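Local atomic coordinates of hypothetical protein TM0894 (Thermotoga maritima, PDB entry 1ZTC), a protein that is probably a metal-dependent hydrolase of the metallo-beta-lactamase fold, perhaps an endoribonuclease, and carries two nickel ions in the crystal. Residues 17-22 and 57-62; 43-48 and 74-79; 145-150 and 158-163. All blocks are in the same frame, centred on the assembly; numbering follows the deposited sequence. Where two conformers were deposited one is given.

Contact 1: 17-22 and 57-62; sequences ILVTGG and MDELEE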
loop_
_atom_site.group_PDB
_atom_site.type_symbol
_atom_site.label_atom_id
_atom_site.label_comp_id
_atom_site.label_asym_id
_atom_site.label_seq_id
_atom_site.Cartn_x
_atom_site.Cartn_y
_atom_site.Cartn_z
ATOM N N ILE A 17 -13.111 -14.650 11.469
ATOM C CA ILE A 17 -12.326 -14.091 10.388
ATOM C C ILE A 17 -11.166 -13.314 11.012
ATOM O O ILE A 17 -11.361 -12.255 11.594
ATOM C CB ILE A 17 -13.179 -13.221 9.449
ATOM C CG1 ILE A 17 -14.263 -14.097 8.785
ATOM C CG2 ILE A 17 -12.311 -12.614 8.343
ATOM C CD1 ILE A 17 -15.377 -13.319 8.115
ATOM N N LEU A 18 -9.957 -13.859 10.916
ATOM C CA LEU A 18 -8.805 -13.255 11.554
ATOM C C LEU A 18 -8.307 -12.023 10.803
ATOM O O LEU A 18 -7.822 -11.053 11.402
ATOM C CB LEU A 18 -7.677 -14.274 11.651
ATOM C CG LEU A 18 -7.991 -15.569 12.381
ATOM C CD1 LEU A 18 -6.708 -16.322 12.622
ATOM C CD2 LEU A 18 -8.742 -15.314 13.705
ATOM N N VAL A 19 -8.419 -12.085 9.492
ATOM C CA VAL A 19 -7.992 -11.038 8.581
ATOM C C VAL A 19 -8.995 -10.974 7.432
ATOM O O VAL A 19 -9.311 -11.993 6.844
ATOM C CB VAL A 19 -6.620 -11.423 7.962
ATOM C CG1 VAL A 19 -6.217 -10.509 6.816
ATOM C CG2 VAL A 19 -5.534 -11.539 9.048
ATOM N N THR A 20 -9.466 -9.783 7.094
ATOM C CA THR A 20 -10.114 -9.577 5.796
ATOM C C THR A 20 -9.062 -9.081 4.816
ATOM O O THR A 20 -8.309 -8.134 5.080
ATOM C CB THR A 20 -11.344 -8.622 5.808
ATOM O OG1 THR A 20 -10.928 -7.336 6.200
ATOM C CG2 THR A 20 -12.399 -9.117 6.764
ATOM N N GLY A 21 -8.997 -9.754 3.678
ATOM C CA GLY A 21 -7.916 -9.562 2.728
ATOM C C GLY A 21 -8.036 -8.315 1.907
ATOM O O GLY A 21 -9.056 -7.626 1.931
ATOM N N GLY A 22 -6.987 -8.041 1.141
ATOM C CA GLY A 22 -6.939 -6.871 0.297
ATOM C C GLY A 22 -5.886 -7.004 -0.762
ATOM O O GLY A 22 -5.376 -8.095 -1.029
HETATM N N MSE A 57 1.152 -10.211 9.276
HETATM C CA MSE A 57 1.792 -10.739 10.469
HETATM C C MSE A 57 1.395 -10.016 11.759
HETATM O O MSE A 57 1.203 -10.667 12.785
HETATM C CB MSE A 57 3.337 -10.756 10.323
HETATM C CG MSE A 57 3.964 -9.362 10.214
HETATM SE SE MSE A 57 5.897 -9.500 9.925
HETATM C CE MSE A 57 6.016 -8.264 8.260
ATOM N N ASP A 58 1.271 -8.694 11.730
ATOM C CA ASP A 58 0.873 -7.965 12.946
ATOM C C ASP A 58 -0.588 -8.248 13.309
ATOM O O ASP A 58 -0.925 -8.347 14.473
ATOM C CB ASP A 58 1.035 -6.457 12.799
ATOM C CG ASP A 58 2.483 -6.034 12.593
ATOM O OD1 ASP A 58 3.382 -6.803 13.017
ATOM O OD2 ASP A 58 2.693 -4.922 12.028
ATOM N N GLU A 59 -1.458 -8.339 12.303
ATOM C CA GLU A 59 -2.863 -8.637 12.582
ATOM C C GLU A 59 -3.011 -10.046 13.140
ATOM O O GLU A 59 -3.781 -10.273 14.087
ATOM C CB GLU A 59 -3.764 -8.461 11.349
ATOM C CG GLU A 59 -5.258 -8.434 11.726
ATOM C CD GLU A 59 -6.195 -8.015 10.588
ATOM O OE1 GLU A 59 -5.744 -7.936 9.405
ATOM O OE2 GLU A 59 -7.376 -7.739 10.912
ATOM N N LEU A 60 -2.295 -11.000 12.541
ATOM C CA LEU A 60 -2.345 -12.362 13.020
ATOM C C LEU A 60 -1.819 -12.490 14.434
ATOM O O LEU A 60 -2.415 -13.189 15.250
ATOM C CB LEU A 60 -1.618 -13.308 12.075
ATOM C CG LEU A 60 -2.380 -13.505 10.764
ATOM C CD1 LEU A 60 -1.446 -14.097 9.729
ATOM C CD2 LEU A 60 -3.630 -14.357 10.940
ATOM N N GLU A 61 -0.714 -11.817 14.723
ATOM C CA GLU A 61 -0.150 -11.790 16.069
ATOM C C GLU A 61 -1.204 -11.404 17.116
ATOM O O GLU A 61 -1.355 -12.019 18.176
ATOM C CB GLU A 61 0.981 -10.755 16.082
ATOM C CG GLU A 61 1.888 -10.757 17.314
ATOM C CD GLU A 61 2.926 -11.829 17.194
ATOM O OE1 GLU A 61 2.655 -12.958 17.645
ATOM O OE2 GLU A 61 3.977 -11.561 16.583
ATOM N N GLU A 62 -1.906 -10.330 16.811
ATOM C CA GLU A 62 -2.932 -9.768 17.665
ATOM C C GLU A 62 -4.126 -10.730 17.815
ATOM O O GLU A 62 -4.627 -10.932 18.926
ATOM C CB GLU A 62 -3.286 -8.456 16.996
ATOM C CG GLU A 62 -4.313 -7.577 17.494
ATOM C CD GLU A 62 -4.411 -6.397 16.495
ATOM O OE1 GLU A 62 -3.497 -5.517 16.498
ATOM O OE2 GLU A 62 -5.348 -6.424 15.654
HETATM O O HOH W 1 -9.534 -7.887 9.372
#
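Two torsions turn Glu-59 and Leu-60, neighbours on one turn of helix 57-67, onto strand 17-19. In Glu-59 the CG lies anti to the backbone N (chi1 -166°) and the chain runs on extended, so the carboxylate reaches across to Val-19 and the backbone of Leu-18. In Leu-60 the CG swings beside its own N, chi1 -71°, and the CD2 branch becomes the part that touches the strand. That methyl settles 3.9 Å from CG2 of Val-19 and 4.0 Å from CD1 of Leu-18, the Leu-60 side chain crossing each of the two at about a right angle. The Glu-59 side chain crosses that of Val-19 at a slant, OE1 coming 3.6 Å from Val-19 CG2, an apolar neighbour on that side.

No direct hydrogen bond joins the segments. Glu-59 OE2 comes within 3.4 Å of Leu-18 O, but both are acceptors, and Lys-63, one turn further along the helix, donates to that carbonyl while making a long, weak ion pair with OE2. A water completes the link: it accepts from Thr-20 N at 3.0 Å and donates to Glu-59 OE2 at 2.7 Å. OE1 has its strongest partner in Arg-29 of a second subunit, a salt bridge that probably helps keep the buried carboxylate ionised, and the same arginine also donates to Thr-20 O.

Leu-18 and Val-19 together face Val-37 of the adjoining strand, the pattern of a classic beta bulge. The axes of strand 17-19 and helical segment 57-62 approach to 8.1 Å at 143°, nearer antiparallel than parallel. This is a helix laid on the outermost strand, within this chain, of a mixed sheet, the layered alpha/beta packing of the metallo-beta-lactamase fold, here buried beside a subunit interface.

Contact 2: 43-48 and 74-79; sequences KDRRII and ITDVLF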
loop_
_atom_site.group_PDB
_atom_site.type_symbol
_atom_site.label_atom_id
_atom_site.label_comp_id
_atom_site.label_asym_id
_atom_site.label_seq_id
_atom_site.Cartn_x
_atom_site.Cartn_y
_atom_site.Cartn_z
ATOM N N LYS A 43 -14.554 -29.414 17.646
ATOM C CA LYS A 43 -14.037 -30.406 18.574
ATOM C C LYS A 43 -12.615 -30.014 19.008
ATOM O O LYS A 43 -12.411 -28.954 19.586
ATOM C CB LYS A 43 -14.097 -31.828 17.978
ATOM C CG LYS A 43 -15.488 -32.337 17.668
ATOM C CD LYS A 43 -15.405 -33.731 17.056
ATOM C CE LYS A 43 -16.769 -34.385 16.921
ATOM N NZ LYS A 43 -16.711 -35.683 16.169
ATOM N N ASP A 44 -11.647 -30.864 18.704
ATOM C CA ASP A 44 -10.250 -30.663 19.054
ATOM C C ASP A 44 -9.428 -30.084 17.899
ATOM O O ASP A 44 -8.202 -30.044 17.963
ATOM C CB ASP A 44 -9.657 -32.033 19.438
ATOM C CG ASP A 44 -9.868 -33.136 18.329
ATOM O OD1 ASP A 44 -10.895 -33.116 17.589
ATOM O OD2 ASP A 44 -9.000 -34.035 18.212
ATOM N N ARG A 45 -10.106 -29.670 16.838
ATOM C CA ARG A 45 -9.432 -29.157 15.665
ATOM C C ARG A 45 -9.400 -27.634 15.678
ATOM O O ARG A 45 -10.371 -26.964 16.026
ATOM C CB ARG A 45 -10.115 -29.656 14.392
ATOM C CG ARG A 45 -10.392 -31.147 14.351
ATOM C CD ARG A 45 -9.167 -31.998 14.567
ATOM N NE ARG A 45 -8.406 -32.194 13.340
ATOM C CZ ARG A 45 -7.259 -32.869 13.267
ATOM N NH1 ARG A 45 -6.721 -33.429 14.349
ATOM N NH2 ARG A 45 -6.639 -32.987 12.101
ATOM N N ARG A 46 -8.252 -27.099 15.290
ATOM C CA ARG A 46 -8.074 -25.683 15.107
ATOM C C ARG A 46 -7.607 -25.490 13.666
ATOM O O ARG A 46 -6.483 -25.852 13.292
ATOM C CB ARG A 46 -7.100 -25.151 16.148
ATOM C CG ARG A 46 -7.758 -25.104 17.531
ATOM C CD ARG A 46 -6.778 -24.840 18.646
ATOM N NE ARG A 46 -5.791 -25.924 18.749
ATOM C CZ ARG A 46 -5.971 -27.098 19.369
ATOM N NH1 ARG A 46 -7.130 -27.396 19.969
ATOM N NH2 ARG A 46 -4.977 -27.990 19.384
ATOM N N ILE A 47 -8.513 -24.932 12.867
ATOM C CA ILE A 47 -8.450 -25.009 11.422
ATOM C C ILE A 47 -8.267 -23.626 10.829
ATOM O O ILE A 47 -8.973 -22.672 11.189
ATOM C CB ILE A 47 -9.758 -25.612 10.862
ATOM C CG1 ILE A 47 -10.062 -26.960 11.537
ATOM C CG2 ILE A 47 -9.699 -25.733 9.344
ATOM C CD1 ILE A 47 -11.517 -27.370 11.474
ATOM N N ILE A 48 -7.321 -23.518 9.905
ATOM C CA ILE A 48 -7.171 -22.291 9.116
ATOM C C ILE A 48 -7.451 -22.557 7.644
ATOM O O ILE A 48 -6.923 -23.496 7.059
ATOM C CB ILE A 48 -5.763 -21.669 9.297
ATOM C CG1 ILE A 48 -5.644 -21.146 10.732
ATOM C CG2 ILE A 48 -5.537 -20.529 8.271
ATOM C CD1 ILE A 48 -4.271 -20.739 11.167
ATOM N N ILE A 74 -2.335 -25.073 15.669
ATOM C CA ILE A 74 -3.110 -25.255 14.455
ATOM C C ILE A 74 -2.908 -26.683 13.949
ATOM O O ILE A 74 -1.788 -27.089 13.703
ATOM C CB ILE A 74 -2.681 -24.240 13.375
ATOM C CG1 ILE A 74 -2.900 -22.798 13.887
ATOM C CG2 ILE A 74 -3.401 -24.502 12.067
ATOM C CD1 ILE A 74 -4.296 -22.496 14.432
ATOM N N THR A 75 -4.023 -27.395 13.782
ATOM C CA THR A 75 -4.067 -28.802 13.405
ATOM C C THR A 75 -4.317 -29.025 11.908
ATOM O O THR A 75 -3.930 -30.038 11.370
ATOM C CB THR A 75 -5.203 -29.519 14.195
ATOM O OG1 THR A 75 -6.469 -28.874 13.929
ATOM C CG2 THR A 75 -4.913 -29.465 15.688
ATOM N N ASP A 76 -5.006 -28.096 11.253
ATOM C CA ASP A 76 -5.419 -28.288 9.867
ATOM C C ASP A 76 -5.368 -26.968 9.124
ATOM O O ASP A 76 -5.812 -25.937 9.643
ATOM C CB ASP A 76 -6.846 -28.849 9.778
ATOM C CG ASP A 76 -7.024 -30.159 10.542
ATOM O OD1 ASP A 76 -6.846 -31.239 9.937
ATOM O OD2 ASP A 76 -7.327 -30.110 11.748
ATOM N N VAL A 77 -4.843 -27.005 7.902
ATOM C CA VAL A 77 -4.788 -25.817 7.057
ATOM C C VAL A 77 -5.228 -26.189 5.656
ATOM O O VAL A 77 -4.662 -27.109 5.050
ATOM C CB VAL A 77 -3.365 -25.197 7.006
ATOM C CG1 VAL A 77 -3.315 -24.013 6.039
ATOM C CG2 VAL A 77 -2.946 -24.757 8.392
ATOM N N LEU A 78 -6.259 -25.503 5.171
ATOM C CA LEU A 78 -6.786 -25.740 3.830
ATOM C C LEU A 78 -6.512 -24.535 2.929
ATOM O O LEU A 78 -6.535 -23.379 3.380
ATOM C CB LEU A 78 -8.283 -26.042 3.883
ATOM C CG LEU A 78 -8.688 -27.227 4.764
ATOM C CD1 LEU A 78 -8.911 -26.806 6.202
ATOM C CD2 LEU A 78 -9.946 -27.861 4.234
ATOM N N PHE A 79 -6.246 -24.824 1.661
ATOM C CA PHE A 79 -5.973 -23.797 0.671
ATOM C C PHE A 79 -7.036 -23.762 -0.406
ATOM O O PHE A 79 -7.331 -24.773 -1.036
ATOM C CB PHE A 79 -4.632 -24.039 -0.032
ATOM C CG PHE A 79 -3.450 -24.186 0.892
ATOM C CD1 PHE A 79 -3.138 -23.190 1.815
ATOM C CD2 PHE A 79 -2.607 -25.288 0.784
ATOM C CE1 PHE A 79 -2.036 -23.307 2.650
ATOM C CE2 PHE A 79 -1.514 -25.417 1.615
ATOM C CZ PHE A 79 -1.217 -24.407 2.550
#
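Arg-45 and Asp-76 form the salt bridge of this contact: Arg-45 NH2 donates to Asp-76 OD1 over 2.8 Å, and OD1 uses its syn lone pair and sits 20° out of the guanidinium plane. The two flat groups are turned 57° against each other, and the arginine reaches this position through bends at chi2 and chi3 that fold its chain back over Thr-75, whose CB sits over the centre of one guanidinium face. Asp-76 OD1 also takes a hydrogen bond from Tyr-99 of the next strand, while Thr-75 OG1 donates to Asp-76 OD2 at 2.6 Å, on the anti side and well out of the carboxylate plane.

With OG1 placed between its backbone N and carbonyl carbon (chi1 58°), Thr-75 can donate to OD2 and still accept from Arg-46 N, 2.9 Å from Thr-75 OG1. Arg-46 O in turn accepts from Thr-75 N at 2.9 Å and, weakly, from Asp-76 N. Farther along, Ile-48 N donates to Asp-76 O and Ile-48 O accepts Leu-78 N, the alternating bonds of parallel strands. The guanidinium of Arg-46 leaves this network for the carbonyl of Asp-73.

Packing flanks the backbone on both faces of the sheet. In the conformer given, the Ile-48 side chain crosses Ile-74 at about a right angle, CD1 of Ile-48 3.7 Å from Ile-74 CG1, and Phe-64 of helix 57-67 covers both. On the face of Ile-47 and Asp-76, the CG2 of Ile-47 and CD1 of Leu-78 approach to 3.4 Å, a tight pair of methyls.

These strands and helix 57-67 make a beta-alpha-beta unit. Since the carboxylate of Asp-76 is gripped by an arginine, a threonine hydroxyl and a tyrosine hydroxyl, it is probably ionised and held in a fixed rotation, its charge balanced at the start of the strand.

Contact 3: 145-150 and 158-163; sequences KVFHTP and SFLLDT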
loop_
_atom_site.group_PDB
_atom_site.type_symbol
_atom_site.label_atom_id
_atom_site.label_comp_id
_atom_site.label_asym_id
_atom_site.label_seq_id
_atom_site.Cartn_x
_atom_site.Cartn_y
_atom_site.Cartn_z
ATOM N N LYS A 145 -17.798 -28.599 3.320
ATOM C CA LYS A 145 -17.959 -29.174 1.995
ATOM C C LYS A 145 -16.991 -28.514 1.014
ATOM O O LYS A 145 -16.930 -27.298 0.922
ATOM C CB LYS A 145 -19.395 -29.016 1.520
ATOM C CG LYS A 145 -19.634 -29.468 0.074
ATOM C CD LYS A 145 -19.550 -30.966 -0.112
ATOM C CE LYS A 145 -20.058 -31.334 -1.498
ATOM N NZ LYS A 145 -20.302 -32.787 -1.665
ATOM N N VAL A 146 -16.265 -29.360 0.282
ATOM C CA VAL A 146 -15.234 -28.935 -0.673
ATOM C C VAL A 146 -15.764 -28.959 -2.092
ATOM O O VAL A 146 -16.310 -29.954 -2.539
ATOM C CB VAL A 146 -14.008 -29.888 -0.621
ATOM C CG1 VAL A 146 -12.918 -29.410 -1.550
ATOM C CG2 VAL A 146 -13.479 -29.994 0.801
ATOM N N PHE A 147 -15.550 -27.870 -2.812
ATOM C CA PHE A 147 -15.986 -27.763 -4.197
ATOM C C PHE A 147 -14.789 -27.417 -5.057
ATOM O O PHE A 147 -14.035 -26.483 -4.745
ATOM C CB PHE A 147 -17.031 -26.655 -4.344
ATOM C CG PHE A 147 -18.328 -26.951 -3.664
ATOM C CD1 PHE A 147 -19.233 -27.846 -4.213
ATOM C CD2 PHE A 147 -18.656 -26.321 -2.486
ATOM C CE1 PHE A 147 -20.445 -28.111 -3.572
ATOM C CE2 PHE A 147 -19.864 -26.584 -1.842
ATOM C CZ PHE A 147 -20.746 -27.462 -2.382
ATOM N N HIS A 148 -14.621 -28.153 -6.140
ATOM C CA HIS A 148 -13.596 -27.812 -7.155
ATOM C C HIS A 148 -14.140 -26.704 -8.032
ATOM O O HIS A 148 -15.140 -26.884 -8.727
ATOM C CB HIS A 148 -13.239 -29.018 -8.026
ATOM C CG HIS A 148 -12.001 -28.816 -8.863
ATOM N ND1 HIS A 148 -11.707 -29.597 -9.961
ATOM C CD2 HIS A 148 -10.967 -27.950 -8.734
ATOM C CE1 HIS A 148 -10.548 -29.221 -10.473
ATOM N NE2 HIS A 148 -10.081 -28.213 -9.754
ATOM N N THR A 149 -13.488 -25.553 -7.986
ATOM C CA THR A 149 -13.975 -24.370 -8.657
ATOM C C THR A 149 -12.840 -23.772 -9.496
ATOM O O THR A 149 -12.323 -22.704 -9.164
ATOM C CB THR A 149 -14.523 -23.356 -7.637
ATOM O OG1 THR A 149 -13.551 -23.120 -6.608
ATOM C CG2 THR A 149 -15.786 -23.881 -6.959
ATOM N N PRO A 150 -12.459 -24.457 -10.574
ATOM C CA PRO A 150 -11.234 -24.095 -11.322
ATOM C C PRO A 150 -11.385 -22.899 -12.287
ATOM O O PRO A 150 -11.025 -22.981 -13.430
ATOM C CB PRO A 150 -10.898 -25.393 -12.076
ATOM C CG PRO A 150 -12.253 -26.023 -12.312
ATOM C CD PRO A 150 -13.115 -25.657 -11.133
ATOM N N SER A 158 -13.360 -23.982 -3.422
ATOM C CA SER A 158 -14.209 -23.182 -2.551
ATOM C C SER A 158 -14.743 -24.115 -1.448
ATOM O O SER A 158 -14.863 -25.339 -1.642
ATOM C CB SER A 158 -15.342 -22.494 -3.341
ATOM O OG SER A 158 -14.840 -21.718 -4.434
ATOM N N PHE A 159 -15.033 -23.529 -0.290
ATOM C CA PHE A 159 -15.452 -24.279 0.887
ATOM C C PHE A 159 -16.756 -23.727 1.485
ATOM O O PHE A 159 -16.873 -22.538 1.771
ATOM C CB PHE A 159 -14.384 -24.232 1.968
ATOM C CG PHE A 159 -13.046 -24.702 1.527
ATOM C CD1 PHE A 159 -12.763 -26.064 1.443
ATOM C CD2 PHE A 159 -12.061 -23.789 1.172
ATOM C CE1 PHE A 159 -11.516 -26.513 1.022
ATOM C CE2 PHE A 159 -10.820 -24.224 0.751
ATOM C CZ PHE A 159 -10.534 -25.589 0.670
ATOM N N LEU A 160 -17.720 -24.616 1.677
ATOM C CA LEU A 160 -18.984 -24.274 2.294
ATOM C C LEU A 160 -18.984 -24.804 3.716
ATOM O O LEU A 160 -18.774 -26.013 3.944
ATOM C CB LEU A 160 -20.129 -24.890 1.487
ATOM C CG LEU A 160 -21.564 -24.539 1.914
ATOM C CD1 LEU A 160 -21.884 -23.061 1.624
ATOM C CD2 LEU A 160 -22.540 -25.435 1.187
ATOM N N LEU A 161 -19.248 -23.913 4.664
ATOM C CA LEU A 161 -19.089 -24.199 6.075
ATOM C C LEU A 161 -20.458 -24.125 6.766
ATOM O O LEU A 161 -21.196 -23.168 6.565
ATOM C CB LEU A 161 -18.155 -23.168 6.708
ATOM C CG LEU A 161 -16.885 -22.722 5.952
ATOM C CD1 LEU A 161 -16.157 -21.684 6.786
ATOM C CD2 LEU A 161 -15.997 -23.907 5.676
ATOM N N ASP A 162 -20.760 -25.098 7.597
ATOM C CA ASP A 162 -21.934 -24.994 8.462
ATOM C C ASP A 162 -21.481 -24.636 9.872
ATOM O O ASP A 162 -20.980 -25.469 10.620
ATOM C CB ASP A 162 -22.848 -26.194 8.371
ATOM C CG ASP A 162 -23.701 -26.164 7.055
ATOM O OD1 ASP A 162 -24.370 -25.141 6.749
ATOM O OD2 ASP A 162 -23.655 -27.162 6.317
ATOM N N THR A 163 -21.609 -23.347 10.173
ATOM C CA THR A 163 -21.123 -22.771 11.419
ATOM C C THR A 163 -22.276 -22.457 12.362
ATOM O O THR A 163 -23.422 -22.218 11.948
ATOM C CB THR A 163 -20.296 -21.482 11.191
ATOM O OG1 THR A 163 -21.170 -20.366 10.954
ATOM C CG2 THR A 163 -19.326 -21.637 10.002
#
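Phe-147 lays the edge of its ring against Leu-160, with CE2 3.7 Å from the leucine CB, which lies in the plane of the ring. The phenyl group gets there with CG anti to its own carbonyl carbon, chi1 -67°, and its side chain crosses that of Leu-160 obliquely. Phe-197 of helix 192-201 meets the same ring edge-to-face, while Val-201 of that helix packs on Leu-160, so this side of the sheet is covered by the helix.

On the reverse face Val-146 and Phe-159 lie side by side and point the same way. Here it is the ring's edge that is used: CG2 of Val-146 is 4.0 Å from CE1 of Phe-159, close to the plane of the aromatic group. Beyond, Phe-159 packs on Ile-49 of the other sheet.

The two strands form a beta hairpin, running antiparallel at 158° for the short segments. Lys-145 with Leu-160 and Phe-147 with Ser-158 are hydrogen-bonded pairs, and Val-146 with Phe-159 is the non-hydrogen-bonded pair between them. Lys-145 N gives the straightest of the four bonds to Leu-160 O, at 2.8 Å and 176°, and Leu-160 N returns one to Lys-145 O at 2.9 Å. Ser-158 N and Phe-147 N exchange similar bonds with the carbonyls opposite, and CA of Phe-159 adds a C-H...O contact to Lys-145 O.

Past the strand end two hydroxyls come together, Thr-149 OG1 and Ser-158 OG lying 2.9 Å apart. Each has a stronger partner elsewhere: His-156 for the threonine, the carbonyl of Thr-172 for the serine. Beyond Thr-149 the loop after strand 144-148 runs on to His-152, a ligand of one nickel ion.

From the N terminus, strand 13-19 supplies the first half of contact 1, and its loop closes only when helix 57-67 arrives. Strand 45-49 has by then opened contact 2, which closes later at strand 76-78, so the two loops cross, and helix 57-67 is both the partner in contact 1 and the connection within contact 2. Both reach the same mixed sheet and the helix packed on it. Contact 3 follows in series, a short hairpin loop in the second sheet. It touches contact 2 where Phe-159 packs on Leu-78 and Phe-79, joining the sheets, while contact 1 lies across the chain's centre from it.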